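Local coordinates for putative uncharacterized protein PH1780 (Pyrococcus horikoshii, PDB 2YZQ) that is of unknown function but binds S-adenosylmethionine and carries four CBS domain repeats, consistent with a role in sensing adenosyl ligands, at residues A[86-92]-A[270-275]; A[132-138]-A[264-269]; A[177-181]-A[225-229]. All blocks are in the same frame, centred on the assembly; numbering follows the deposited sequence.

Contact 1 of 3, residues A[86-92]-A[270-275]; sequences MLEYDYR and DFDLLK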
loop_
_atom_site.group_PDB
_atom_site.type_symbol
_atom_site.label_atom_id
_atom_site.label_comp_id
_atom_site.label_asym_id
_atom_site.label_seq_id
_atom_site.Cartn_x
_atom_site.Cartn_y
_atom_site.Cartn_z
ATOM N N MET A 86 -9.355 -7.889 -2.053
ATOM C CA MET A 86 -8.485 -6.989 -1.307
ATOM C C MET A 86 -9.292 -5.808 -0.777
ATOM O O MET A 86 -9.108 -5.385 0.362
ATOM C CB MET A 86 -7.357 -6.476 -2.196
ATOM C CG MET A 86 -6.391 -7.559 -2.640
ATOM S SD MET A 86 -5.112 -6.872 -3.706
ATOM C CE MET A 86 -4.026 -8.291 -3.904
ATOM N N LEU A 87 -10.181 -5.285 -1.616
ATOM C CA LEU A 87 -11.018 -4.151 -1.237
ATOM C C LEU A 87 -12.055 -4.555 -0.193
ATOM O O LEU A 87 -12.398 -3.769 0.689
ATOM C CB LEU A 87 -11.722 -3.581 -2.470
ATOM C CG LEU A 87 -10.818 -2.901 -3.502
ATOM C CD1 LEU A 87 -11.592 -2.647 -4.789
ATOM C CD2 LEU A 87 -10.280 -1.603 -2.920
ATOM N N GLU A 88 -12.544 -5.785 -0.298
ATOM C CA GLU A 88 -13.546 -6.296 0.633
ATOM C C GLU A 88 -13.012 -6.490 2.049
ATOM O O GLU A 88 -13.690 -6.167 3.025
ATOM C CB GLU A 88 -14.110 -7.623 0.112
ATOM C CG GLU A 88 -15.015 -8.347 1.098
ATOM C CD GLU A 88 -15.571 -9.640 0.537
ATOM O OE1 GLU A 88 -14.775 -10.462 0.035
ATOM O OE2 GLU A 88 -16.803 -9.840 0.601
ATOM N N TYR A 89 -11.797 -7.015 2.164
ATOM C CA TYR A 89 -11.202 -7.256 3.472
ATOM C C TYR A 89 -10.227 -6.158 3.876
ATOM O O TYR A 89 -9.617 -6.227 4.942
ATOM C CB TYR A 89 -10.479 -8.606 3.474
ATOM C CG TYR A 89 -11.339 -9.750 2.991
ATOM C CD1 TYR A 89 -12.546 -10.055 3.621
ATOM C CD2 TYR A 89 -10.957 -10.518 1.895
ATOM C CE1 TYR A 89 -13.351 -11.097 3.167
ATOM C CE2 TYR A 89 -11.753 -11.562 1.434
ATOM C CZ TYR A 89 -12.947 -11.846 2.073
ATOM O OH TYR A 89 -13.735 -12.879 1.621
ATOM N N ASP A 90 -10.097 -5.140 3.031
ATOM C CA ASP A 90 -9.177 -4.043 3.297
ATOM C C ASP A 90 -7.836 -4.648 3.694
ATOM O O ASP A 90 -7.222 -4.254 4.685
ATOM C CB ASP A 90 -9.718 -3.144 4.414
ATOM C CG ASP A 90 -8.871 -1.900 4.628
ATOM O OD1 ASP A 90 -8.451 -1.284 3.626
ATOM O OD2 ASP A 90 -8.635 -1.531 5.799
ATOM N N TYR A 91 -7.397 -5.626 2.906
ATOM C CA TYR A 91 -6.137 -6.315 3.147
ATOM C C TYR A 91 -5.283 -6.151 1.889
ATOM O O TYR A 91 -5.802 -6.195 0.775
ATOM C CB TYR A 91 -6.406 -7.793 3.450
ATOM C CG TYR A 91 -5.263 -8.503 4.134
ATOM C CD1 TYR A 91 -4.766 -8.055 5.359
ATOM C CD2 TYR A 91 -4.673 -9.625 3.558
ATOM C CE1 TYR A 91 -3.708 -8.709 5.990
ATOM C CE2 TYR A 91 -3.620 -10.283 4.177
ATOM C CZ TYR A 91 -3.140 -9.822 5.390
ATOM O OH TYR A 91 -2.090 -10.474 5.991
ATOM N N ARG A 92 -3.979 -5.971 2.074
ATOM C CA ARG A 92 -3.067 -5.724 0.959
ATOM C C ARG A 92 -2.493 -6.916 0.207
ATOM O O ARG A 92 -1.578 -6.757 -0.601
ATOM C CB ARG A 92 -1.921 -4.831 1.436
ATOM C CG ARG A 92 -2.378 -3.459 1.922
ATOM C CD ARG A 92 -1.212 -2.655 2.484
ATOM N NE ARG A 92 -0.169 -2.415 1.489
ATOM C CZ ARG A 92 -0.272 -1.549 0.485
ATOM N NH1 ARG A 92 -1.378 -0.825 0.334
ATOM N NH2 ARG A 92 0.732 -1.410 -0.372
ATOM N N ASP A 270 -2.083 3.317 -3.710
ATOM C CA ASP A 270 -2.002 2.146 -4.568
ATOM C C ASP A 270 -3.305 1.361 -4.433
ATOM O O ASP A 270 -3.829 0.825 -5.408
ATOM C CB ASP A 270 -0.785 1.266 -4.200
ATOM C CG ASP A 270 -0.644 1.001 -2.696
ATOM O OD1 ASP A 270 -1.585 1.251 -1.916
ATOM O OD2 ASP A 270 0.436 0.507 -2.286
ATOM N N PHE A 271 -3.838 1.333 -3.217
ATOM C CA PHE A 271 -5.074 0.622 -2.920
ATOM C C PHE A 271 -6.251 1.186 -3.717
ATOM O O PHE A 271 -7.182 0.460 -4.066
ATOM C CB PHE A 271 -5.375 0.722 -1.420
ATOM C CG PHE A 271 -6.197 -0.418 -0.884
ATOM C CD1 PHE A 271 -5.647 -1.692 -0.769
ATOM C CD2 PHE A 271 -7.516 -0.220 -0.490
ATOM C CE1 PHE A 271 -6.398 -2.755 -0.266
ATOM C CE2 PHE A 271 -8.280 -1.279 0.015
ATOM C CZ PHE A 271 -7.715 -2.549 0.125
ATOM N N ASP A 272 -6.208 2.483 -4.008
ATOM C CA ASP A 272 -7.286 3.120 -4.755
ATOM C C ASP A 272 -7.279 2.695 -6.214
ATOM O O ASP A 272 -8.316 2.685 -6.875
ATOM C CB ASP A 272 -7.174 4.646 -4.665
ATOM C CG ASP A 272 -7.407 5.161 -3.261
ATOM O OD1 ASP A 272 -8.423 4.768 -2.658
ATOM O OD2 ASP A 272 -6.583 5.958 -2.761
ATOM N N LEU A 273 -6.100 2.353 -6.719
ATOM C CA LEU A 273 -5.979 1.929 -8.105
ATOM C C LEU A 273 -6.656 0.579 -8.337
ATOM O O LEU A 273 -7.028 0.256 -9.463
ATOM C CB LEU A 273 -4.500 1.880 -8.502
ATOM C CG LEU A 273 -3.832 3.261 -8.521
ATOM C CD1 LEU A 273 -2.363 3.123 -8.898
ATOM C CD2 LEU A 273 -4.550 4.166 -9.512
ATOM N N LEU A 274 -6.837 -0.196 -7.271
ATOM C CA LEU A 274 -7.490 -1.500 -7.387
ATOM C C LEU A 274 -8.920 -1.333 -7.896
ATOM O O LEU A 274 -9.464 -2.212 -8.559
ATOM C CB LEU A 274 -7.518 -2.209 -6.032
ATOM C CG LEU A 274 -6.171 -2.556 -5.392
ATOM C CD1 LEU A 274 -6.409 -3.168 -4.027
ATOM C CD2 LEU A 274 -5.399 -3.522 -6.285
ATOM N N LYS A 275 -9.524 -0.191 -7.588
ATOM C CA LYS A 275 -10.892 0.071 -8.007
ATOM C C LYS A 275 -11.031 0.124 -9.527
ATOM O O LYS A 275 -12.122 -0.066 -10.071
ATOM C CB LYS A 275 -11.378 1.379 -7.382
ATOM C CG LYS A 275 -11.279 1.380 -5.861
ATOM C CD LYS A 275 -11.843 2.655 -5.265
ATOM C CE LYS A 275 -11.058 3.878 -5.711
ATOM N NZ LYS A 275 -11.714 5.122 -5.214
#

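Contact 2 of 3, residues A[132-138]-A[264-269]; sequences YQRYVSI and LIGLIR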
loop_
_atom_site.group_PDB
_atom_site.type_symbol
_atom_site.label_atom_id
_atom_site.label_comp_id
_atom_site.label_asym_id
_atom_site.label_seq_id
_atom_site.Cartn_x
_atom_site.Cartn_y
_atom_site.Cartn_z
ATOM N N TYR A 132 -9.401 8.576 -7.045
ATOM C CA TYR A 132 -8.635 9.091 -5.923
ATOM C C TYR A 132 -9.501 9.488 -4.735
ATOM O O TYR A 132 -10.666 9.864 -4.888
ATOM C CB TYR A 132 -7.738 10.259 -6.379
ATOM C CG TYR A 132 -8.433 11.578 -6.625
ATOM C CD1 TYR A 132 -8.716 12.445 -5.569
ATOM C CD2 TYR A 132 -8.779 11.975 -7.915
ATOM C CE1 TYR A 132 -9.324 13.683 -5.794
ATOM C CE2 TYR A 132 -9.389 13.207 -8.153
ATOM C CZ TYR A 132 -9.656 14.054 -7.088
ATOM O OH TYR A 132 -10.262 15.271 -7.315
ATOM N N GLN A 133 -8.930 9.360 -3.542
ATOM C CA GLN A 133 -9.628 9.707 -2.311
ATOM C C GLN A 133 -9.749 11.214 -2.157
ATOM O O GLN A 133 -8.771 11.947 -2.304
ATOM C CB GLN A 133 -8.885 9.161 -1.091
ATOM C CG GLN A 133 -8.892 7.654 -0.954
ATOM C CD GLN A 133 -10.288 7.096 -0.800
ATOM O OE1 GLN A 133 -11.089 7.605 -0.018
ATOM N NE2 GLN A 133 -10.585 6.036 -1.543
ATOM N N ARG A 134 -10.961 11.669 -1.867
ATOM C CA ARG A 134 -11.211 13.088 -1.659
ATOM C C ARG A 134 -10.972 13.422 -0.192
ATOM O O ARG A 134 -10.874 14.590 0.187
ATOM C CB ARG A 134 -12.655 13.435 -2.024
ATOM C CG ARG A 134 -12.861 13.857 -3.464
ATOM C CD ARG A 134 -12.591 12.737 -4.459
ATOM N NE ARG A 134 -12.935 13.183 -5.806
ATOM C CZ ARG A 134 -12.704 12.495 -6.918
ATOM N NH1 ARG A 134 -12.117 11.306 -6.862
ATOM N NH2 ARG A 134 -13.063 13.004 -8.090
ATOM N N TYR A 135 -10.888 12.385 0.630
ATOM C CA TYR A 135 -10.670 12.555 2.057
ATOM C C TYR A 135 -9.257 12.108 2.374
ATOM O O TYR A 135 -8.879 10.967 2.092
ATOM C CB TYR A 135 -11.691 11.722 2.832
ATOM C CG TYR A 135 -13.118 12.020 2.420
ATOM C CD1 TYR A 135 -13.643 13.307 2.548
ATOM C CD2 TYR A 135 -13.938 11.021 1.898
ATOM C CE1 TYR A 135 -14.952 13.592 2.165
ATOM C CE2 TYR A 135 -15.253 11.296 1.514
ATOM C CZ TYR A 135 -15.750 12.584 1.653
ATOM O OH TYR A 135 -17.053 12.865 1.295
ATOM N N VAL A 136 -8.480 13.008 2.963
ATOM C CA VAL A 136 -7.092 12.707 3.275
ATOM C C VAL A 136 -6.632 13.260 4.619
ATOM O O VAL A 136 -6.914 14.412 4.954
ATOM C CB VAL A 136 -6.174 13.270 2.174
ATOM C CG1 VAL A 136 -6.413 14.756 2.018
ATOM C CG2 VAL A 136 -4.719 12.990 2.502
ATOM N N SER A 137 -5.929 12.427 5.381
ATOM C CA SER A 137 -5.386 12.837 6.673
ATOM C C SER A 137 -4.087 13.581 6.391
ATOM O O SER A 137 -3.229 13.078 5.668
ATOM C CB SER A 137 -5.090 11.615 7.542
ATOM O OG SER A 137 -6.293 10.952 7.893
ATOM N N ILE A 138 -3.942 14.774 6.961
ATOM C CA ILE A 138 -2.738 15.570 6.739
ATOM C C ILE A 138 -2.200 16.066 8.068
ATOM O O ILE A 138 -2.809 15.861 9.104
ATOM C CB ILE A 138 -3.037 16.788 5.834
ATOM C CG1 ILE A 138 -3.974 17.770 6.550
ATOM C CG2 ILE A 138 -3.674 16.319 4.537
ATOM C CD1 ILE A 138 -4.273 19.041 5.746
ATOM N N LEU A 264 -3.637 20.949 -2.308
ATOM C CA LEU A 264 -4.053 19.578 -2.033
ATOM C C LEU A 264 -5.563 19.378 -2.118
ATOM O O LEU A 264 -6.327 20.043 -1.417
ATOM C CB LEU A 264 -3.557 19.173 -0.644
ATOM C CG LEU A 264 -3.705 17.715 -0.218
ATOM C CD1 LEU A 264 -2.899 16.830 -1.164
ATOM C CD2 LEU A 264 -3.213 17.550 1.217
ATOM N N ILE A 265 -5.983 18.437 -2.959
ATOM C CA ILE A 265 -7.405 18.152 -3.132
ATOM C C ILE A 265 -7.736 16.672 -2.978
ATOM O O ILE A 265 -8.896 16.275 -3.077
ATOM C CB ILE A 265 -7.909 18.635 -4.512
ATOM C CG1 ILE A 265 -7.187 17.888 -5.641
ATOM C CG2 ILE A 265 -7.692 20.139 -4.636
ATOM C CD1 ILE A 265 -7.662 18.272 -7.041
ATOM N N GLY A 266 -6.720 15.856 -2.724
ATOM C CA GLY A 266 -6.962 14.434 -2.567
ATOM C C GLY A 266 -5.692 13.619 -2.449
ATOM O O GLY A 266 -4.600 14.164 -2.297
ATOM N N LEU A 267 -5.837 12.301 -2.535
ATOM C CA LEU A 267 -4.698 11.405 -2.428
ATOM C C LEU A 267 -4.985 10.157 -3.244
ATOM O O LEU A 267 -6.081 9.606 -3.165
ATOM C CB LEU A 267 -4.490 11.010 -0.960
ATOM C CG LEU A 267 -3.303 10.096 -0.629
ATOM C CD1 LEU A 267 -2.008 10.884 -0.788
ATOM C CD2 LEU A 267 -3.431 9.565 0.792
ATOM N N ILE A 268 -4.028 9.732 -4.062
ATOM C CA ILE A 268 -4.229 8.503 -4.818
ATOM C C ILE A 268 -3.273 7.461 -4.232
ATOM O O ILE A 268 -2.054 7.590 -4.336
ATOM C CB ILE A 268 -3.998 8.694 -6.354
ATOM C CG1 ILE A 268 -4.287 7.377 -7.084
ATOM C CG2 ILE A 268 -2.578 9.189 -6.648
ATOM C CD1 ILE A 268 -5.749 6.961 -7.032
ATOM N N ARG A 269 -3.847 6.458 -3.569
ATOM C CA ARG A 269 -3.084 5.385 -2.937
ATOM C C ARG A 269 -3.046 4.212 -3.900
ATOM O O ARG A 269 -3.881 4.118 -4.804
ATOM C CB ARG A 269 -3.774 4.914 -1.648
ATOM C CG ARG A 269 -4.039 6.008 -0.603
ATOM C CD ARG A 269 -4.887 5.426 0.525
ATOM N NE ARG A 269 -6.191 5.016 0.015
ATOM C CZ ARG A 269 -6.979 4.116 0.594
ATOM N NH1 ARG A 269 -6.605 3.517 1.717
ATOM N NH2 ARG A 269 -8.147 3.810 0.042
HETATM O O HOH W 1 -11.105 16.816 -5.254
HETATM O O HOH W 2 -11.118 17.063 -2.132
#

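Contact 3 of 3, residues A[177-181]-A[225-229]; sequences DLLRD and EIMTR. With SAM (S-adenosylmethionine), chain B.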
loop_
_atom_site.group_PDB
_atom_site.type_symbol
_atom_site.label_atom_id
_atom_site.label_comp_id
_atom_site.label_asym_id
_atom_site.label_seq_id
_atom_site.Cartn_x
_atom_site.Cartn_y
_atom_site.Cartn_z
ATOM N N ASP A 177 10.411 7.454 7.798
ATOM C CA ASP A 177 11.083 8.723 8.047
ATOM C C ASP A 177 11.496 8.902 9.502
ATOM O O ASP A 177 12.320 9.756 9.821
ATOM C CB ASP A 177 10.202 9.890 7.598
ATOM C CG ASP A 177 10.010 9.917 6.101
ATOM O OD1 ASP A 177 10.979 9.593 5.379
ATOM O OD2 ASP A 177 8.906 10.268 5.636
ATOM N N LEU A 178 10.927 8.092 10.388
ATOM C CA LEU A 178 11.276 8.166 11.798
ATOM C C LEU A 178 12.757 7.847 11.987
ATOM O O LEU A 178 13.387 8.330 12.928
ATOM C CB LEU A 178 10.437 7.176 12.609
ATOM C CG LEU A 178 8.957 7.518 12.796
ATOM C CD1 LEU A 178 8.253 6.347 13.459
ATOM C CD2 LEU A 178 8.817 8.770 13.644
ATOM N N LEU A 179 13.307 7.032 11.089
ATOM C CA LEU A 179 14.716 6.656 11.180
ATOM C C LEU A 179 15.645 7.807 10.829
ATOM O O LEU A 179 16.867 7.669 10.913
ATOM C CB LEU A 179 15.020 5.454 10.275
ATOM C CG LEU A 179 14.549 4.073 10.742
ATOM C CD1 LEU A 179 13.042 4.046 10.908
ATOM C CD2 LEU A 179 14.985 3.033 9.722
ATOM N N ARG A 180 15.077 8.943 10.426
ATOM C CA ARG A 180 15.894 10.107 10.097
ATOM C C ARG A 180 16.212 10.883 11.366
ATOM O O ARG A 180 16.995 11.834 11.342
ATOM C CB ARG A 180 15.166 11.024 9.114
ATOM C CG ARG A 180 15.102 10.506 7.693
ATOM C CD ARG A 180 14.150 11.364 6.875
ATOM N NE ARG A 180 14.141 11.000 5.465
ATOM C CZ ARG A 180 13.273 11.489 4.586
ATOM N NH1 ARG A 180 12.350 12.353 4.983
ATOM N NH2 ARG A 180 13.333 11.122 3.311
ATOM N N ASP A 181 15.597 10.481 12.474
ATOM C CA ASP A 181 15.826 11.151 13.748
ATOM C C ASP A 181 17.056 10.556 14.424
ATOM O O ASP A 181 17.033 9.418 14.892
ATOM C CB ASP A 181 14.610 10.995 14.661
ATOM C CG ASP A 181 14.666 11.916 15.864
ATOM O OD1 ASP A 181 15.739 12.010 16.497
ATOM O OD2 ASP A 181 13.637 12.544 16.180
ATOM N N GLU A 225 11.072 18.314 10.877
ATOM C CA GLU A 225 12.454 17.858 11.002
ATOM C C GLU A 225 12.770 16.501 10.369
ATOM O O GLU A 225 13.939 16.161 10.198
ATOM C CB GLU A 225 12.873 17.840 12.478
ATOM C CG GLU A 225 13.157 19.224 13.053
ATOM C CD GLU A 225 13.661 19.174 14.487
ATOM O OE1 GLU A 225 14.414 18.236 14.822
ATOM O OE2 GLU A 225 13.317 20.079 15.275
ATOM N N ILE A 226 11.750 15.722 10.023
ATOM C CA ILE A 226 12.005 14.423 9.403
ATOM C C ILE A 226 11.228 14.210 8.107
ATOM O O ILE A 226 11.328 13.155 7.488
ATOM C CB ILE A 226 11.660 13.251 10.354
ATOM C CG1 ILE A 226 10.159 13.249 10.657
ATOM C CG2 ILE A 226 12.476 13.355 11.639
ATOM C CD1 ILE A 226 9.672 11.972 11.323
ATOM N N MET A 227 10.479 15.215 7.680
ATOM C CA MET A 227 9.674 15.066 6.472
ATOM C C MET A 227 10.446 15.150 5.159
ATOM O O MET A 227 11.546 15.712 5.090
ATOM C CB MET A 227 8.560 16.116 6.461
ATOM C CG MET A 227 9.036 17.527 6.129
ATOM S SD MET A 227 7.665 18.692 6.115
ATOM C CE MET A 227 8.491 20.194 5.570
ATOM N N THR A 228 9.858 14.562 4.122
ATOM C CA THR A 228 10.421 14.593 2.778
ATOM C C THR A 228 9.837 15.860 2.145
ATOM O O THR A 228 8.616 16.013 2.059
ATOM C CB THR A 228 9.984 13.356 1.969
ATOM O OG1 THR A 228 10.531 12.170 2.567
ATOM C CG2 THR A 228 10.445 13.469 0.525
ATOM N N ARG A 229 10.701 16.771 1.705
ATOM C CA ARG A 229 10.238 18.033 1.131
ATOM C C ARG A 229 9.844 18.010 -0.339
ATOM O O ARG A 229 8.962 18.768 -0.757
ATOM C CB ARG A 229 11.287 19.120 1.374
ATOM C CG ARG A 229 11.461 19.438 2.849
ATOM C CD ARG A 229 12.578 20.433 3.102
ATOM N NE ARG A 229 12.755 20.654 4.534
ATOM C CZ ARG A 229 11.932 21.373 5.288
ATOM N NH1 ARG A 229 10.869 21.954 4.745
ATOM N NH2 ARG A 229 12.163 21.505 6.587
HETATM N N SAM B . 6.463 1.218 2.874
HETATM C CA SAM B . 7.767 1.459 2.239
HETATM C C SAM B . 8.877 0.929 3.130
HETATM O O SAM B . 10.004 0.786 2.682
HETATM O OXT SAM B . 8.650 0.646 4.292
HETATM C CB SAM B . 7.940 2.966 2.008
HETATM C CG SAM B . 9.019 3.210 0.950
HETATM S SD SAM B . 9.033 4.961 0.462
HETATM C CE SAM B . 10.550 4.961 -0.552
HETATM C "C5'" SAM B . 9.475 5.868 1.961
HETATM C "C4'" SAM B . 9.926 7.280 1.580
HETATM O "O4'" SAM B . 9.090 7.790 0.512
HETATM C "C3'" SAM B . 9.803 8.253 2.760
HETATM O "O3'" SAM B . 10.971 9.089 2.813
HETATM C "C2'" SAM B . 8.536 9.050 2.418
HETATM O "O2'" SAM B . 8.532 10.336 3.046
HETATM C "C1'" SAM B . 8.641 9.102 0.887
HETATM N N9 SAM B . 7.365 9.384 0.225
HETATM C C8 SAM B . 6.145 8.776 0.415
HETATM N N7 SAM B . 5.290 9.230 -0.463
HETATM C C5 SAM B . 5.874 10.236 -1.168
HETATM C C6 SAM B . 5.459 11.158 -2.168
HETATM N N6 SAM B . 4.158 11.167 -2.631
HETATM N N1 SAM B . 6.358 12.035 -2.663
HETATM C C2 SAM B . 7.612 12.097 -2.200
HETATM N N3 SAM B . 8.054 11.233 -1.289
HETATM C C4 SAM B . 7.219 10.321 -0.734
HETATM O O HOH W 3 13.584 15.507 14.803
#

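Contact 1 of 3, residues A[86-92]-A[270-275]
Phe-271 sets its CG anti to the backbone N (chi1 -154°), which sends the ring into the end of helix 79-89, and Arg-92, extended at chi2, bends at chi3 (61°) to point the end of its guanidinium at Asp-270. The ring enters edge first. Its CZ stands 3.2 Å from Met-86 O, and its CE1 lies 3.6 Å from Tyr-91 O, so two carbonyl oxygens sit near the ring plane, where the slightly positive ring hydrogens are plausible neighbours. Met-86 O also accepts the backbone N-H of Tyr-91, because the chain turns back at Asp-90, whose phi is positive. Leu-87 comes at the ring obliquely, its side chain sliding past in the opposite direction, with CD2 3.6 Å from Phe-271 CE2. Asp-90 crosses nearby, its carboxylate almost perpendicular to the ring. Met-86 also crosses Leu-274 at about a right angle, CB to CD1 at 3.9 Å.

The salt bridge is the polar counterpart. Arg-92 grips Asp-270 end-on with two nearly straight bonds, NH1 to OD1 at 3.1 Å and NH2 to OD2 at 2.7 Å. Both oxygens are met on their syn side and lie in the guanidinium plane, although that plane is turned 28° from the carboxylate. Two parallel bonds of this kind oppose rotation of either group. OD1 also takes a weak bond from the backbone N of Phe-271, which ties the carboxylate back to the backbone of the next residue.

Around this joint, Asp-270 also touches Val-109 and Ile-113 of helix 109-117, Leu-274 packs on Ile-112 of the same helix, and Leu-273 faces helix 240-250. The short helix 270-273 therefore lies among three others, joining a second-repeat helix to the last CBS repeat.

Contact 2 of 3, residues A[132-138]-A[264-269]
Tyr-132 runs along strand 263-269 from its backbone to its hydroxyl, and each step has a partner. CB lies 3.7 Å from Leu-267 O and 3.9 Å from Ile-268 CD1. With CG placed between the backbone N and the carbonyl carbon (chi1 75°), the ring turns along the strand, bringing CD1 4.0 Å from Gly-266 CA. Next, CE1 comes to 3.8 Å from Ile-265 O, which sits at the ring edge. At the tip, OH approaches the Ile-265 CD1 methyl and meets a water at 2.7 Å; that water donates to Ile-265 O at 3.1 Å, closing a bridge back to the strand. Over one ring face lies the guanidinium of Arg-134, NH1 above the ring centre, held there by a bond from NH1 to Tyr-132 O. Were Tyr-132 replaced by alanine, that guanidinium would probably lose the ring it lies over, and the bridging water its phenolic partner, with a gap opened beside Gly-266.

Gly-266 matters to the close approach: a side chain on it would collide with Tyr-132 CD1 and Gln-133 O. Next door, two backbone bonds join the chains, Gln-133 N to Leu-267 O at 2.9 Å and Leu-267 N to Gln-133 O at 3.0 Å. The Gln-133 side chain folds against Arg-269, amide and guanidinium almost perpendicular, and both send nitrogens to Asp-272 OD1. Farther along, Val-136 CG2 rests on Leu-267, while Ile-138 and Leu-264 slide past each other through their methyls.

Gln-133 and Leu-267 form a single antiparallel hydrogen-bonded pair, by which a loop of one CBS repeat is added to a strand of another; on its other side that strand carries a classic beta bulge, Ile-265 and Gly-266 facing Val-257.

Contact 3 of 3, residues A[177-181]-A[225-229]
Arg-180 reaches across to the 225-229 loop with its chain extended from CG to NE, and its two terminal nitrogens do most of the bonding. NH1 donates to Ile-226 O at 2.8 Å, meeting that oxygen from above the carbonyl plane, and also to Thr-228 OG1 at 3.0 Å. NH2 donates to the same OG1 at 3.1 Å, so one hydroxyl oxygen is held end-on by two nitrogens. Having accepted twice, Thr-228 OG1 gives its own proton to O2' of the bound S-adenosylmethionine, 2.8 Å away. O2' in turn donates to Asp-177 OD2 at 2.6 Å, and O3' donates to Asp-177 OD1, also at 2.6 Å, so the ribose diol spans the carboxylate with one hydroxyl for each oxygen.

An aspartate clasping the ribose hydroxyls is a recurrent feature of adenosyl-ligand sites in paired CBS domains, and here the aspartate and the threonine come from two different CBS repeats.

Both carboxylate oxygens have further partners. OD2 accepts the backbone N of Asp-174. OD1 lies over the centre of one guanidinium face, 3.1 Å from Arg-180 NH1; no N-H points at it, so the attraction is between charges alone, and it is likely to steady the negative charge that receives the ribose. Arg-180, itself a pocket residue, braces Thr-228 and Asp-177 alike and so is likely to help set their positions. The ligand is also bonded to Glu-253 OE2, Ile-232 N and Gln-254 O. Behind the polar cluster, Leu-178 CD2 packs 4.0 Å from Ile-226 CD1, and both side chains rest on Leu-145 of helix 145-153.

In the fold
Contacts 1 and 2 adjoin, their centres about 15 Å apart, because strand 263-269 runs straight into helix 270-273; Leu-273 CD2 packs 3.9 Å from Ile-268 CD1 where they meet. Contact 3 stands apart, its centre about 27 Å from that of contact 1 and about 21 Å from that of contact 2, with nearest atoms of contacts 2 and 3 still about 10 Å apart. S-adenosylmethionine lies in the intervening space. Contact 3 holds its ribose directly, whereas the side chains of Leu-267 in contact 2 and Arg-92 in contact 1 stop about 6 and 7 Å from the ligand. In sequence both segments of contact 3 fall between the two of contact 2, and these between the two of contact 1.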